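Local coordinates for protein probable arylamine n-acetyl transferase (PDB 4GUZ) that probably transfers an acetyl group from acetyl-coenzyme A to arylamine substrates, at residues S73-Y78 / I267-D272; D234-H239 / L252-V257. All coordinates share one frame; numbering follows the deposited sequence.

Interaction 1 (S73-Y78 / I267-D272); sequences SPRGGY and IELGAD
The inverse gamma turn centred on P74, in the loop between helices 63-72 and 79-92, meets the lead-in to the C-terminal helix 271-282 here, and P74 presents its carbonyl to I267 and E268. The single backbone hydrogen bond across the contact runs from E268 N to P74 O at 3.0 Å; it is close to straight (162° at the hydrogen) and lies in the carbonyl plane. The same oxygen also receives a CA-H...O contact from I267, with I267 CA at 3.2 Å from P74 O. Beside this bond the proline ring covers the start of the E268 side chain, P74 CG lying 3.9 Å from E268 CB, and the two side chains cross at about a right angle.

R75 leaves the backbone on the far side, but two successive bends, at chi2 (-66°) and chi3 (-50°), fold it back alongside 267-272. Its CD comes to 3.7 Å from E268 O, and one guanidinium face is covered by a methyl of L269, with L269 CD2 3.5 Å from R75 NH1 and over the middle of the group. Two of the guanidinium nitrogens are engaged elsewhere: NE in a salt bridge to E49 and NH2 in one to D52. E49 also accepts from G76 N, fixing the backbone next to the arginine.

R75 thus divides its work: its polar nitrogens pair with E49 of strand 48-49 and D52 of helix 51-56, while its flat face packs on leucine. Those outside partners probably hold the guanidinium in the orientation that L269 covers, so apolar cover and charge pairing should reinforce each other.

Interaction 2 (D234-H239 / L252-V257); sequences DHRELH and LTPAEV
R236 has one face of its guanidinium over CD of P254, with P254 CD 4.0 Å from R236 NH2 and above the centre of that face. At the edge of the same group, R236 NE donates to L252 O (3.0 Å, 160° at the hydrogen), and the acceptor lies only 13° out of the guanidinium plane. A kink at chi3 (56°) in an otherwise extended chain turns NE onto that carbonyl. The bond is reciprocated by the backbone, since L252 N gives its hydrogen to R236 O at 2.8 Å; between them the two residues exchange a pair of bonds. NH1 reaches on to L281 O near the chain's end.

Lower down the arginine, CG rests 3.9 Å from V257 CG2, the side chains crossing at about a right angle. L238 CB meets L252 CD1 at 4.0 Å; F265 touches L238, and T260 of helix 254-263 touches both leucines.

T253 and E256 form a capping box at the start of helix 254-263: T253 N donates to E256 OE1 at 2.8 Å, and E256 N to T253 OG1 at 3.2 Å. The arrangement is that of a type II' beta-hairpin turn, D234 to E237, secured against a capped helix N terminus.

Overall arrangement
From the N terminus, the chain first passes 73-78, then runs through the eight-stranded sheet, helix 198-210 and strands 221-226 and 229-234 of the five-stranded sheet, whose next hairpin turn lies in 234-239. Interaction 2 closes a short loop of 12 residues, the rest of strand 237-242 and strand 246-251, tying the turn to the start of helix 254-263. At 267-272 interaction 1 closes a longer loop of 188 residues, joining the loop before helix 79-92 to the lead-in of helix 271-282. Interaction 2 falls wholly within that span. Their centres lie about 16 Å apart and the two contacts do not touch, but helix 271-282 links them: its L278 and L281 pack against P254 and V257.

Interaction 1 (S73-Y78 / I267-D272)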
ATOM      1  N   SER A  73       3.963  12.227  12.519  1.00 25.94           N
ATOM      2  CA  SER A  73       4.337  13.330  11.653  1.00 24.76           C
ATOM      3  C   SER A  73       3.362  13.386  10.460  1.00 27.63           C
ATOM      4  O   SER A  73       2.762  12.350  10.133  1.00 25.51           O
ATOM      5  CB  SER A  73       5.790  13.211  11.200  1.00 25.26           C
ATOM      6  OG  SER A  73       5.972  12.243  10.181  1.00 27.08           O
ATOM      7  N   PRO A  74       3.174  14.568   9.806  1.00 24.70           N
ATOM      8  CA  PRO A  74       2.250  14.631   8.650  1.00 23.92           C
ATOM      9  C   PRO A  74       2.887  13.987   7.407  1.00 25.59           C
ATOM     10  O   PRO A  74       3.219  14.662   6.429  1.00 24.63           O
ATOM     11  CB  PRO A  74       2.019  16.139   8.480  1.00 25.18           C
ATOM     12  CG  PRO A  74       3.271  16.773   8.991  1.00 29.70           C
ATOM     13  CD  PRO A  74       3.769  15.895  10.099  1.00 25.46           C
ATOM     14  N   ARG A  75       3.091  12.661   7.472  1.00 20.35           N
ATOM     15  CA  ARG A  75       3.754  11.889   6.429  1.00 19.49           C
ATOM     16  C   ARG A  75       3.089  10.553   6.169  1.00 21.06           C
ATOM     17  O   ARG A  75       2.409   9.991   7.029  1.00 20.56           O
ATOM     18  CB  ARG A  75       5.232  11.623   6.805  1.00 19.91           C
ATOM     19  CG  ARG A  75       6.118  12.880   6.940  1.00 21.99           C
ATOM     20  CD  ARG A  75       6.347  13.645   5.616  1.00 22.00           C
ATOM     21  NE  ARG A  75       6.787  12.786   4.516  1.00 26.34           N
ATOM     22  CZ  ARG A  75       8.046  12.409   4.309  1.00 38.23           C
ATOM     23  NH1 ARG A  75       9.016  12.842   5.105  1.00 23.20           N
ATOM     24  NH2 ARG A  75       8.348  11.617   3.290  1.00 23.49           N
ATOM     25  N   GLY A  76       3.356  10.044   4.989  1.00 18.69           N
ATOM     26  CA  GLY A  76       2.907   8.730   4.562  1.00 18.42           C
ATOM     27  C   GLY A  76       4.066   7.837   4.177  1.00 21.76           C
ATOM     28  O   GLY A  76       5.221   8.261   4.221  1.00 21.95           O
ATOM     29  N   GLY A  77       3.745   6.612   3.778  1.00 18.83           N
ATOM     30  CA  GLY A  77       4.736   5.622   3.374  1.00 19.05           C
ATOM     31  C   GLY A  77       4.316   4.808   2.169  1.00 21.76           C
ATOM     32  O   GLY A  77       3.159   4.901   1.736  1.00 21.07           O
ATOM     33  N   TYR A  78       5.255   4.033   1.573  1.00 17.92           N
ATOM     34  CA  TYR A  78       4.857   3.202   0.438  1.00 17.36           C
ATOM     35  C   TYR A  78       4.651   1.746   0.905  1.00 20.38           C
ATOM     36  O   TYR A  78       4.596   1.516   2.109  1.00 19.50           O
ATOM     37  CB  TYR A  78       5.731   3.379  -0.828  1.00 19.94           C
ATOM     38  CG  TYR A  78       7.204   2.999  -0.833  1.00 22.95           C
ATOM     39  CD1 TYR A  78       7.714   2.059   0.066  1.00 24.92           C
ATOM     40  CD2 TYR A  78       8.051   3.459  -1.839  1.00 23.47           C
ATOM     41  CE1 TYR A  78       9.048   1.642   0.000  1.00 24.38           C
ATOM     42  CE2 TYR A  78       9.387   3.071  -1.899  1.00 24.51           C
ATOM     43  CZ  TYR A  78       9.884   2.162  -0.979  1.00 30.92           C
ATOM     44  OH  TYR A  78      11.207   1.783  -1.077  1.00 28.90           O
ATOM     45  N   ILE A 267      -0.005  15.953   4.019  1.00 20.68           N
ATOM     46  CA  ILE A 267       1.435  15.734   3.983  1.00 20.76           C
ATOM     47  C   ILE A 267       2.154  17.089   4.008  1.00 28.83           C
ATOM     48  O   ILE A 267       1.865  17.964   3.188  1.00 27.43           O
ATOM     49  CB  ILE A 267       1.845  14.860   2.757  1.00 22.53           C
ATOM     50  CG1 ILE A 267       1.324  13.419   2.952  1.00 22.83           C
ATOM     51  CG2 ILE A 267       3.374  14.851   2.524  1.00 21.26           C
ATOM     52  CD1 ILE A 267       1.298  12.500   1.713  1.00 26.45           C
ATOM     53  N   GLU A 268       3.110  17.238   4.935  1.00 27.34           N
ATOM     54  CA  GLU A 268       3.948  18.433   5.066  1.00 28.60           C
ATOM     55  C   GLU A 268       5.355  17.991   5.387  1.00 33.75           C
ATOM     56  O   GLU A 268       5.550  17.174   6.294  1.00 31.90           O
ATOM     57  CB  GLU A 268       3.417  19.385   6.158  1.00 30.50           C
ATOM     58  CG  GLU A 268       2.007  19.901   5.935  1.00 39.75           C
ATOM     59  CD  GLU A 268       1.450  20.615   7.149  1.00 61.90           C
ATOM     60  OE1 GLU A 268       0.919  19.931   8.053  1.00 58.21           O
ATOM     61  OE2 GLU A 268       1.575  21.859   7.209  1.00 59.39           O
ATOM     62  N   LEU A 269       6.325  18.466   4.602  1.00 33.18           N
ATOM     63  CA  LEU A 269       7.731  18.128   4.789  1.00 34.33           C
ATOM     64  C   LEU A 269       8.426  19.188   5.621  1.00 41.96           C
ATOM     65  O   LEU A 269       7.896  20.295   5.790  1.00 41.95           O
ATOM     66  CB  LEU A 269       8.438  18.006   3.429  1.00 34.40           C
ATOM     67  CG  LEU A 269       8.067  16.835   2.524  1.00 38.80           C
ATOM     68  CD1 LEU A 269       8.305  17.189   1.073  1.00 38.73           C
ATOM     69  CD2 LEU A 269       8.861  15.577   2.879  1.00 39.75           C
ATOM     70  N   GLY A 270       9.625  18.854   6.104  1.00 40.78           N
ATOM     71  CA  GLY A 270      10.481  19.789   6.825  1.00 41.09           C
ATOM     72  C   GLY A 270      10.967  20.855   5.864  1.00 45.13           C
ATOM     73  O   GLY A 270      10.987  20.621   4.647  1.00 44.99           O
ATOM     74  N   ALA A 271      11.349  22.038   6.398  1.00 41.59           N
ATOM     75  CA  ALA A 271      11.805  23.209   5.632  1.00 40.62           C
ATOM     76  C   ALA A 271      12.783  22.844   4.511  1.00 43.74           C
ATOM     77  O   ALA A 271      12.574  23.261   3.365  1.00 43.78           O
ATOM     78  CB  ALA A 271      12.442  24.232   6.564  1.00 41.23           C
ATOM     79  N   ASP A 272      13.798  22.023   4.827  1.00 39.64           N
ATOM     80  CA  ASP A 272      14.835  21.584   3.892  1.00 38.97           C
ATOM     81  C   ASP A 272      14.320  20.571   2.863  1.00 39.85           C
ATOM     82  O   ASP A 272      14.740  20.622   1.704  1.00 37.43           O
ATOM     83  CB  ASP A 272      16.040  20.994   4.654  1.00 41.31           C
ATOM     84  CG  ASP A 272      16.785  21.989   5.536  1.00 50.40           C
ATOM     85  OD1 ASP A 272      16.863  23.183   5.160  1.00 50.26           O
ATOM     86  OD2 ASP A 272      17.331  21.566   6.574  1.00 57.63           O
TER

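Interaction 2 (D234-H239 / L252-V257)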
ATOM      1  N   ASP A 234       0.585  12.300  -9.534  1.00 18.29           N
ATOM      2  CA  ASP A 234       1.562  11.622 -10.366  1.00 17.16           C
ATOM      3  C   ASP A 234       2.569  12.699 -10.770  1.00 21.16           C
ATOM      4  O   ASP A 234       2.346  13.434 -11.735  1.00 19.28           O
ATOM      5  CB  ASP A 234       0.860  10.940 -11.566  1.00 19.13           C
ATOM      6  CG  ASP A 234       1.764  10.048 -12.398  1.00 24.12           C
ATOM      7  OD1 ASP A 234       2.963   9.937 -12.061  1.00 22.49           O
ATOM      8  OD2 ASP A 234       1.270   9.456 -13.398  1.00 26.82           O
ATOM      9  N   HIS A 235       3.613  12.866  -9.932  1.00 19.80           N
ATOM     10  CA  HIS A 235       4.668  13.885 -10.045  1.00 21.70           C
ATOM     11  C   HIS A 235       4.012  15.252  -9.759  1.00 25.96           C
ATOM     12  O   HIS A 235       3.786  15.555  -8.585  1.00 26.59           O
ATOM     13  CB  HIS A 235       5.414  13.816 -11.397  1.00 23.59           C
ATOM     14  CG  HIS A 235       6.677  14.615 -11.444  1.00 28.69           C
ATOM     15  ND1 HIS A 235       7.674  14.448 -10.499  1.00 31.74           N
ATOM     16  CD2 HIS A 235       7.092  15.519 -12.361  1.00 31.66           C
ATOM     17  CE1 HIS A 235       8.646  15.276 -10.853  1.00 31.36           C
ATOM     18  NE2 HIS A 235       8.347  15.935 -11.968  1.00 31.44           N
ATOM     19  N   ARG A 236       3.629  16.018 -10.796  1.00 21.23           N
ATOM     20  CA  ARG A 236       2.948  17.316 -10.642  1.00 20.57           C
ATOM     21  C   ARG A 236       1.495  17.259 -11.180  1.00 21.79           C
ATOM     22  O   ARG A 236       0.798  18.272 -11.201  1.00 21.30           O
ATOM     23  CB  ARG A 236       3.743  18.418 -11.373  1.00 19.99           C
ATOM     24  CG  ARG A 236       4.972  18.905 -10.611  1.00 26.72           C
ATOM     25  CD  ARG A 236       5.897  19.742 -11.487  1.00 32.93           C
ATOM     26  NE  ARG A 236       5.222  20.891 -12.096  1.00 38.39           N
ATOM     27  CZ  ARG A 236       5.821  21.807 -12.855  1.00 55.04           C
ATOM     28  NH1 ARG A 236       7.125  21.728 -13.100  1.00 38.79           N
ATOM     29  NH2 ARG A 236       5.124  22.815 -13.363  1.00 43.61           N
ATOM     30  N   GLU A 237       1.062  16.087 -11.657  1.00 19.11           N
ATOM     31  CA  GLU A 237      -0.276  15.924 -12.213  1.00 18.19           C
ATOM     32  C   GLU A 237      -1.212  15.386 -11.158  1.00 20.84           C
ATOM     33  O   GLU A 237      -0.994  14.291 -10.649  1.00 20.16           O
ATOM     34  CB  GLU A 237      -0.250  14.978 -13.419  1.00 19.41           C
ATOM     35  CG  GLU A 237      -1.476  15.089 -14.311  1.00 28.34           C
ATOM     36  CD  GLU A 237      -1.588  16.336 -15.173  1.00 26.88           C
ATOM     37  OE1 GLU A 237      -0.554  16.967 -15.480  1.00 22.35           O
ATOM     38  OE2 GLU A 237      -2.707  16.599 -15.657  1.00 21.60           O
ATOM     39  N   LEU A 238      -2.257  16.138 -10.846  1.00 18.97           N
ATOM     40  CA  LEU A 238      -3.214  15.683  -9.838  1.00 18.35           C
ATOM     41  C   LEU A 238      -4.359  14.995 -10.512  1.00 20.67           C
ATOM     42  O   LEU A 238      -5.064  15.629 -11.284  1.00 21.51           O
ATOM     43  CB  LEU A 238      -3.723  16.851  -8.975  1.00 17.84           C
ATOM     44  CG  LEU A 238      -4.715  16.479  -7.842  1.00 22.20           C
ATOM     45  CD1 LEU A 238      -4.076  15.542  -6.798  1.00 20.37           C
ATOM     46  CD2 LEU A 238      -5.252  17.741  -7.166  1.00 25.57           C
ATOM     47  N   HIS A 239      -4.565  13.715 -10.196  1.00 16.54           N
ATOM     48  CA  HIS A 239      -5.667  12.900 -10.707  1.00 16.41           C
ATOM     49  C   HIS A 239      -6.779  12.848  -9.656  1.00 19.77           C
ATOM     50  O   HIS A 239      -6.512  12.527  -8.494  1.00 18.53           O
ATOM     51  CB  HIS A 239      -5.203  11.466 -11.056  1.00 17.54           C
ATOM     52  CG  HIS A 239      -4.216  11.368 -12.176  1.00 21.18           C
ATOM     53  ND1 HIS A 239      -4.424  10.509 -13.239  1.00 22.91           N
ATOM     54  CD2 HIS A 239      -3.030  11.997 -12.351  1.00 22.09           C
ATOM     55  CE1 HIS A 239      -3.377  10.657 -14.035  1.00 21.87           C
ATOM     56  NE2 HIS A 239      -2.505  11.529 -13.534  1.00 21.80           N
ATOM     57  N   LEU A 252      -0.063  20.864 -11.638  1.00 22.59           N
ATOM     58  CA  LEU A 252       0.198  21.774 -10.533  1.00 22.72           C
ATOM     59  C   LEU A 252       1.567  22.385 -10.691  1.00 28.52           C
ATOM     60  O   LEU A 252       2.483  21.723 -11.191  1.00 28.07           O
ATOM     61  CB  LEU A 252       0.118  21.028  -9.183  1.00 22.54           C
ATOM     62  CG  LEU A 252      -1.204  20.309  -8.823  1.00 26.64           C
ATOM     63  CD1 LEU A 252      -1.040  19.507  -7.568  1.00 26.63           C
ATOM     64  CD2 LEU A 252      -2.327  21.295  -8.585  1.00 27.95           C
ATOM     65  N   THR A 253       1.710  23.649 -10.266  1.00 25.75           N
ATOM     66  CA  THR A 253       2.998  24.333 -10.216  1.00 26.27           C
ATOM     67  C   THR A 253       3.770  23.750  -9.017  1.00 32.69           C
ATOM     68  O   THR A 253       3.112  23.221  -8.114  1.00 32.25           O
ATOM     69  CB  THR A 253       2.812  25.860 -10.036  1.00 30.67           C
ATOM     70  OG1 THR A 253       2.199  26.097  -8.771  1.00 30.60           O
ATOM     71  CG2 THR A 253       2.031  26.527 -11.170  1.00 29.10           C
ATOM     72  N   PRO A 254       5.108  23.929  -8.891  1.00 30.92           N
ATOM     73  CA  PRO A 254       5.805  23.410  -7.700  1.00 31.76           C
ATOM     74  C   PRO A 254       5.176  23.880  -6.369  1.00 34.69           C
ATOM     75  O   PRO A 254       5.032  23.069  -5.450  1.00 33.08           O
ATOM     76  CB  PRO A 254       7.229  23.936  -7.892  1.00 34.11           C
ATOM     77  CG  PRO A 254       7.390  23.992  -9.371  1.00 37.69           C
ATOM     78  CD  PRO A 254       6.072  24.519  -9.845  1.00 32.84           C
ATOM     79  N   ALA A 255       4.731  25.152  -6.286  1.00 31.81           N
ATOM     80  CA  ALA A 255       4.073  25.681  -5.090  1.00 31.96           C
ATOM     81  C   ALA A 255       2.702  25.022  -4.846  1.00 33.48           C
ATOM     82  O   ALA A 255       2.370  24.730  -3.691  1.00 32.53           O
ATOM     83  CB  ALA A 255       3.911  27.188  -5.202  1.00 33.22           C
ATOM     84  N   GLU A 256       1.908  24.779  -5.920  1.00 28.63           N
ATOM     85  CA  GLU A 256       0.590  24.146  -5.778  1.00 27.26           C
ATOM     86  C   GLU A 256       0.729  22.707  -5.263  1.00 28.08           C
ATOM     87  O   GLU A 256      -0.125  22.260  -4.502  1.00 26.89           O
ATOM     88  CB  GLU A 256      -0.186  24.167  -7.094  1.00 28.76           C
ATOM     89  CG  GLU A 256      -0.811  25.518  -7.409  1.00 38.97           C
ATOM     90  CD  GLU A 256      -1.252  25.710  -8.850  1.00 53.89           C
ATOM     91  OE1 GLU A 256      -0.691  25.039  -9.746  1.00 36.26           O
ATOM     92  OE2 GLU A 256      -2.133  26.565  -9.087  1.00 49.40           O
ATOM     93  N   VAL A 257       1.826  22.006  -5.642  1.00 24.05           N
ATOM     94  CA  VAL A 257       2.113  20.639  -5.170  1.00 23.75           C
ATOM     95  C   VAL A 257       2.235  20.652  -3.645  1.00 28.18           C
ATOM     96  O   VAL A 257       1.557  19.859  -2.988  1.00 27.13           O
ATOM     97  CB  VAL A 257       3.373  20.021  -5.835  1.00 26.44           C
ATOM     98  CG1 VAL A 257       3.772  18.698  -5.152  1.00 26.36           C
ATOM     99  CG2 VAL A 257       3.137  19.799  -7.323  1.00 25.35           C
TER